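Local coordinates for alternansucrase (Leuconostoc mesenteroides, PDB 6HVG), which belongs to the glycoside hydrolase family 70 enzymes, large proteins with a circularly permuted TIM barrel, and also carries choline-binding-type repeats, at residues Asp775-Phe779 with Leu1102-Asn1107; Pro1086-Gly1092 with Asn1107-Thr1113. All coordinates share one frame; numbering follows the deposited sequence.

Interaction 1: residues Asp775-Phe779 with Leu1102-Asn1107; sequences DTFTF and LDSFLN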
# COMPACT_ATOMS: atom_id res chain seq x y z
N ASP A 775 -2.63 -7.91 -6.05
CA ASP A 775 -3.07 -8.79 -7.12
C ASP A 775 -4.61 -8.72 -7.30
O ASP A 775 -5.34 -8.59 -6.33
CB ASP A 775 -2.64 -10.22 -6.77
CG ASP A 775 -1.93 -10.93 -7.90
OD1 ASP A 775 -1.66 -10.29 -8.95
OD2 ASP A 775 -1.61 -12.13 -7.70
N THR A 776 -5.07 -8.82 -8.54
CA THR A 776 -6.49 -8.87 -8.84
C THR A 776 -7.02 -10.28 -8.62
O THR A 776 -6.47 -11.24 -9.15
CB THR A 776 -6.75 -8.49 -10.30
OG1 THR A 776 -6.37 -7.14 -10.48
CG2 THR A 776 -8.23 -8.55 -10.68
N PHE A 777 -8.12 -10.41 -7.86
CA PHE A 777 -8.72 -11.71 -7.64
C PHE A 777 -10.18 -11.69 -8.06
O PHE A 777 -10.86 -10.68 -7.94
CB PHE A 777 -8.55 -12.23 -6.19
CG PHE A 777 -9.03 -11.30 -5.13
CD1 PHE A 777 -10.37 -11.30 -4.77
CD2 PHE A 777 -8.15 -10.48 -4.49
CE1 PHE A 777 -10.83 -10.46 -3.79
CE2 PHE A 777 -8.59 -9.64 -3.49
CZ PHE A 777 -9.93 -9.62 -3.14
N THR A 778 -10.64 -12.83 -8.56
CA THR A 778 -11.99 -12.99 -9.02
C THR A 778 -12.87 -13.32 -7.78
O THR A 778 -12.37 -13.68 -6.72
CB THR A 778 -12.03 -14.06 -10.15
OG1 THR A 778 -12.94 -13.64 -11.16
CG2 THR A 778 -12.44 -15.42 -9.66
N PHE A 779 -14.17 -13.18 -7.93
CA PHE A 779 -15.10 -13.52 -6.84
C PHE A 779 -15.03 -14.99 -6.42
O PHE A 779 -15.11 -15.27 -5.23
CB PHE A 779 -16.55 -13.18 -7.19
CG PHE A 779 -16.97 -11.82 -6.74
CD1 PHE A 779 -17.17 -11.57 -5.38
CD2 PHE A 779 -17.17 -10.79 -7.66
CE1 PHE A 779 -17.58 -10.31 -4.95
CE2 PHE A 779 -17.57 -9.54 -7.22
CZ PHE A 779 -17.76 -9.30 -5.87
N LEU A 1102 -9.08 -3.37 -5.12
CA LEU A 1102 -10.10 -4.34 -4.71
C LEU A 1102 -11.50 -3.75 -4.45
O LEU A 1102 -12.51 -4.40 -4.70
CB LEU A 1102 -9.63 -5.20 -3.53
CG LEU A 1102 -9.66 -4.76 -2.06
CD1 LEU A 1102 -9.43 -5.99 -1.22
CD2 LEU A 1102 -8.57 -3.75 -1.75
N ASP A 1103 -11.55 -2.49 -3.99
CA ASP A 1103 -12.82 -1.76 -3.88
C ASP A 1103 -13.60 -1.79 -5.19
O ASP A 1103 -14.82 -1.90 -5.18
CB ASP A 1103 -12.60 -0.30 -3.50
CG ASP A 1103 -12.21 -0.12 -2.05
OD1 ASP A 1103 -12.07 -1.15 -1.36
OD2 ASP A 1103 -12.03 1.07 -1.63
N SER A 1104 -12.89 -1.68 -6.30
CA SER A 1104 -13.52 -1.57 -7.60
C SER A 1104 -14.01 -2.92 -8.06
O SER A 1104 -15.18 -3.07 -8.42
CB SER A 1104 -12.57 -0.96 -8.63
OG SER A 1104 -13.29 -0.54 -9.78
N PHE A 1105 -13.14 -3.91 -8.07
CA PHE A 1105 -13.55 -5.21 -8.61
C PHE A 1105 -14.36 -6.07 -7.63
O PHE A 1105 -15.04 -7.01 -8.06
CB PHE A 1105 -12.36 -5.99 -9.22
CG PHE A 1105 -11.23 -6.30 -8.28
CD1 PHE A 1105 -11.34 -7.34 -7.38
CD2 PHE A 1105 -10.03 -5.61 -8.35
CE1 PHE A 1105 -10.31 -7.65 -6.53
CE2 PHE A 1105 -8.98 -5.93 -7.49
CZ PHE A 1105 -9.13 -6.95 -6.56
N LEU A 1106 -14.35 -5.73 -6.35
CA LEU A 1106 -15.28 -6.33 -5.40
C LEU A 1106 -16.59 -5.54 -5.22
O LEU A 1106 -17.41 -5.87 -4.38
CB LEU A 1106 -14.60 -6.60 -4.05
CG LEU A 1106 -13.47 -7.64 -4.03
CD1 LEU A 1106 -12.94 -7.82 -2.63
CD2 LEU A 1106 -13.98 -8.97 -4.56
N ASN A 1107 -16.79 -4.49 -6.00
CA ASN A 1107 -18.06 -3.79 -6.05
C ASN A 1107 -18.61 -3.34 -4.70
O ASN A 1107 -19.83 -3.26 -4.50
CB ASN A 1107 -19.09 -4.63 -6.79
CG ASN A 1107 -18.64 -4.98 -8.21
OD1 ASN A 1107 -17.97 -4.21 -8.87
ND2 ASN A 1107 -19.01 -6.16 -8.66

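Interaction 2: residues Pro1086-Gly1092 with Asn1107-Thr1113; sequences PQYRSSG and NNGYAFT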
# COMPACT_ATOMS: atom_id res chain seq x y z
N PRO A 1086 -21.36 2.14 1.57
CA PRO A 1086 -21.54 3.18 0.56
C PRO A 1086 -22.33 2.65 -0.60
O PRO A 1086 -21.99 1.59 -1.16
CB PRO A 1086 -20.11 3.49 0.13
CG PRO A 1086 -19.34 2.25 0.46
CD PRO A 1086 -19.95 1.79 1.74
N GLN A 1087 -23.40 3.36 -0.97
CA GLN A 1087 -24.40 2.83 -1.89
C GLN A 1087 -24.17 3.20 -3.35
O GLN A 1087 -25.05 2.98 -4.20
CB GLN A 1087 -25.78 3.32 -1.47
CG GLN A 1087 -26.19 2.87 -0.09
CD GLN A 1087 -26.34 1.38 -0.01
OE1 GLN A 1087 -27.06 0.80 -0.81
NE2 GLN A 1087 -25.67 0.76 0.96
N TYR A 1088 -22.98 3.70 -3.65
CA TYR A 1088 -22.71 4.30 -4.96
C TYR A 1088 -22.39 3.20 -5.96
O TYR A 1088 -21.84 2.17 -5.60
CB TYR A 1088 -21.60 5.31 -4.82
CG TYR A 1088 -21.81 6.13 -3.56
CD1 TYR A 1088 -22.83 7.06 -3.48
CD2 TYR A 1088 -21.02 5.93 -2.43
CE1 TYR A 1088 -23.05 7.78 -2.34
CE2 TYR A 1088 -21.23 6.66 -1.28
CZ TYR A 1088 -22.26 7.58 -1.25
OH TYR A 1088 -22.52 8.31 -0.11
N ARG A 1089 -22.76 3.40 -7.22
CA ARG A 1089 -22.55 2.36 -8.23
C ARG A 1089 -21.08 2.06 -8.47
O ARG A 1089 -20.30 2.98 -8.79
CB ARG A 1089 -23.18 2.73 -9.57
CG ARG A 1089 -22.90 1.68 -10.63
CD ARG A 1089 -23.79 1.82 -11.84
NE ARG A 1089 -25.19 2.06 -11.49
CZ ARG A 1089 -26.01 1.15 -10.97
NH1 ARG A 1089 -25.60 -0.09 -10.72
NH2 ARG A 1089 -27.27 1.48 -10.72
N SER A 1090 -20.71 0.79 -8.36
CA SER A 1090 -19.33 0.38 -8.52
C SER A 1090 -18.81 0.63 -9.93
O SER A 1090 -19.55 0.45 -10.92
CB SER A 1090 -19.15 -1.08 -8.18
OG SER A 1090 -17.84 -1.52 -8.51
N SER A 1091 -17.55 1.04 -10.01
CA SER A 1091 -16.84 1.19 -11.27
C SER A 1091 -16.40 -0.18 -11.81
O SER A 1091 -16.03 -0.30 -12.98
CB SER A 1091 -15.62 2.10 -11.11
OG SER A 1091 -14.79 1.63 -10.07
N GLY A 1092 -16.44 -1.20 -10.96
CA GLY A 1092 -16.36 -2.58 -11.41
C GLY A 1092 -15.01 -3.00 -11.99
O GLY A 1092 -13.96 -2.67 -11.44
N ASN A 1107 -16.79 -4.49 -6.00
CA ASN A 1107 -18.06 -3.79 -6.05
C ASN A 1107 -18.61 -3.34 -4.70
O ASN A 1107 -19.83 -3.26 -4.50
CB ASN A 1107 -19.09 -4.63 -6.79
CG ASN A 1107 -18.64 -4.98 -8.21
OD1 ASN A 1107 -17.97 -4.21 -8.87
ND2 ASN A 1107 -19.01 -6.16 -8.66
N ASN A 1108 -17.72 -3.02 -3.77
CA ASN A 1108 -18.14 -2.72 -2.42
C ASN A 1108 -18.73 -1.33 -2.24
O ASN A 1108 -19.30 -1.02 -1.17
CB ASN A 1108 -17.02 -2.97 -1.41
CG ASN A 1108 -15.85 -2.06 -1.59
OD1 ASN A 1108 -16.00 -0.94 -2.07
ND2 ASN A 1108 -14.69 -2.50 -1.15
N GLY A 1109 -18.59 -0.50 -3.27
CA GLY A 1109 -19.21 0.84 -3.25
C GLY A 1109 -18.27 1.98 -2.94
O GLY A 1109 -18.62 3.13 -3.17
N TYR A 1110 -17.08 1.66 -2.41
CA TYR A 1110 -16.05 2.68 -2.18
C TYR A 1110 -15.40 3.18 -3.46
O TYR A 1110 -14.82 4.26 -3.46
CB TYR A 1110 -14.98 2.19 -1.20
CG TYR A 1110 -15.45 2.25 0.22
CD1 TYR A 1110 -15.62 3.48 0.86
CD2 TYR A 1110 -15.77 1.11 0.92
CE1 TYR A 1110 -16.07 3.56 2.17
CE2 TYR A 1110 -16.22 1.18 2.22
CZ TYR A 1110 -16.37 2.39 2.84
OH TYR A 1110 -16.83 2.43 4.13
N ALA A 1111 -15.50 2.41 -4.55
CA ALA A 1111 -14.98 2.82 -5.85
C ALA A 1111 -16.14 2.98 -6.81
O ALA A 1111 -16.78 2.01 -7.16
CB ALA A 1111 -13.98 1.80 -6.37
N PHE A 1112 -16.38 4.20 -7.25
CA PHE A 1112 -17.54 4.50 -8.05
C PHE A 1112 -17.25 5.48 -9.17
O PHE A 1112 -16.34 6.28 -9.09
CB PHE A 1112 -18.64 5.09 -7.17
CG PHE A 1112 -18.16 6.12 -6.19
CD1 PHE A 1112 -18.03 7.45 -6.59
CD2 PHE A 1112 -17.85 5.77 -4.89
CE1 PHE A 1112 -17.57 8.40 -5.71
CE2 PHE A 1112 -17.40 6.72 -3.99
CZ PHE A 1112 -17.25 8.04 -4.40
N THR A 1113 -18.05 5.39 -10.23
CA THR A 1113 -18.01 6.32 -11.36
C THR A 1113 -18.98 7.49 -11.17
O THR A 1113 -18.65 8.62 -11.49
CB THR A 1113 -18.41 5.60 -12.66
OG1 THR A 1113 -19.60 4.82 -12.41
CG2 THR A 1113 -17.26 4.70 -13.13

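Interaction 1: residues Asp775-Phe779 with Leu1102-Asn1107
Phe1105 drives its edge into the face of Phe777, a T-shaped pair whose planes stand at 86° with centroids 5.1 Å apart. The touching atom is CE1 of Phe1105, which sits over the middle of the Phe777 ring. Phe1105 reaches it because CG lies between the backbone N and the carbonyl carbon (chi1 60°), with CB already directed at residues 775-779. Thr776 adds a methyl over one face of the Phe1105 ring, CG2 standing 4.2 Å from the centroid, while the backbone of Leu1102 lies against the opposite face. The far end of Phe777 is taken up by leucines. CD1 of Leu1106 comes within 3.5 Å of Phe777 CZ, and CD1 of Leu1102 meets that same CZ at the ring edge, 4.1 Å away. Both methyls of Leu1106 touch Phe777, and CD2 also lies over a face of the Phe779 ring in a CH-pi contact, 4.1 Å from its centroid and 21° off the normal. In the second shell, Met764 of helix 757-766 and Leu782 of helix 779-793 pack on Phe777, Leu782 also touches Leu1106, and Met1055 lies on Phe779. Lys1131 NZ hydrogen-bonds to the carbonyl O of Leu1106. The result is a small aromatic-aliphatic cluster that here joins two excursions of the TIM-barrel domain: the chain between strands 745-747 and 821-825, and the short helix 1102-1105 after strand 1081-1083.

Interaction 2: residues Pro1086-Gly1092 with Asn1107-Thr1113
Asn1107 begins the contact by laying its CB against Ser1090, 3.8 Å from Ser1090 CB. Ser1090 is itself held in an ST turn, in which its OG accepts from Gly1092 N at 2.8 Å. Asn1108 directs its side chain away from residues 1086-1092 and shapes its own loop: OD1 accepts from Tyr1110 N in an Asx turn, while ND2 is held by Asp1103 OD1. At Gly1109 the backbones close up, and a CA-H...O contact of 3.6 Å runs from Gly1109 CA to Pro1086 O. Tyr1110 then turns one ring face to the same proline, whose CG stands 3.6 Å from the ring centroid and only 5° off the normal, a well-centred CH-pi contact. The ring of His752 also meets Tyr1110, nearly parallel to it. The next carbonyl, Ala1111 O, accepts the hydrogen bond from Ser1091 N at 3.1 Å. Phe1112 pairs with Ser1090 as an antiparallel non-hydrogen-bonded bridge, CA to CA 4.5 Å. With CG between backbone N and carbonyl carbon (chi1 44°), its side chain runs alongside that of Tyr1088, the rings oblique at 57° and their centroids 5.2 Å apart; Tyr1088 OH is hydrogen-bonded to Asp1155 O. Thr1113 finishes the run with CG2 placed 3.7 Å from Ser1091 CB. With a single backbone hydrogen bond between the segments, the pairing does not extend into a regular ladder, and the shape of this buried contact rests largely on the Asx and ST turns and on ring packing.

Both contacts use the excursion that follows barrel strand 1081-1083; interaction 2 lies wholly within it, interaction 1 by one segment only. They share Asn1107, two residues past the short helix 1102-1105. Interaction 2 is the more buried and local of the two, folding that excursion back on itself through a beta bridge, turns and a proline-tyrosine contact. Interaction 1 is partly buried and joins segments more than 300 residues apart, almost wholly by apolar side chains. Ser1104 ties them together: its OG is probably hydrogen-bonded to both Ser1091 OG and Gly1092 O, so the helix that offers Phe1105, and Leu1106 just after it, to residues 775-779 is braced from the other contact by polar groups.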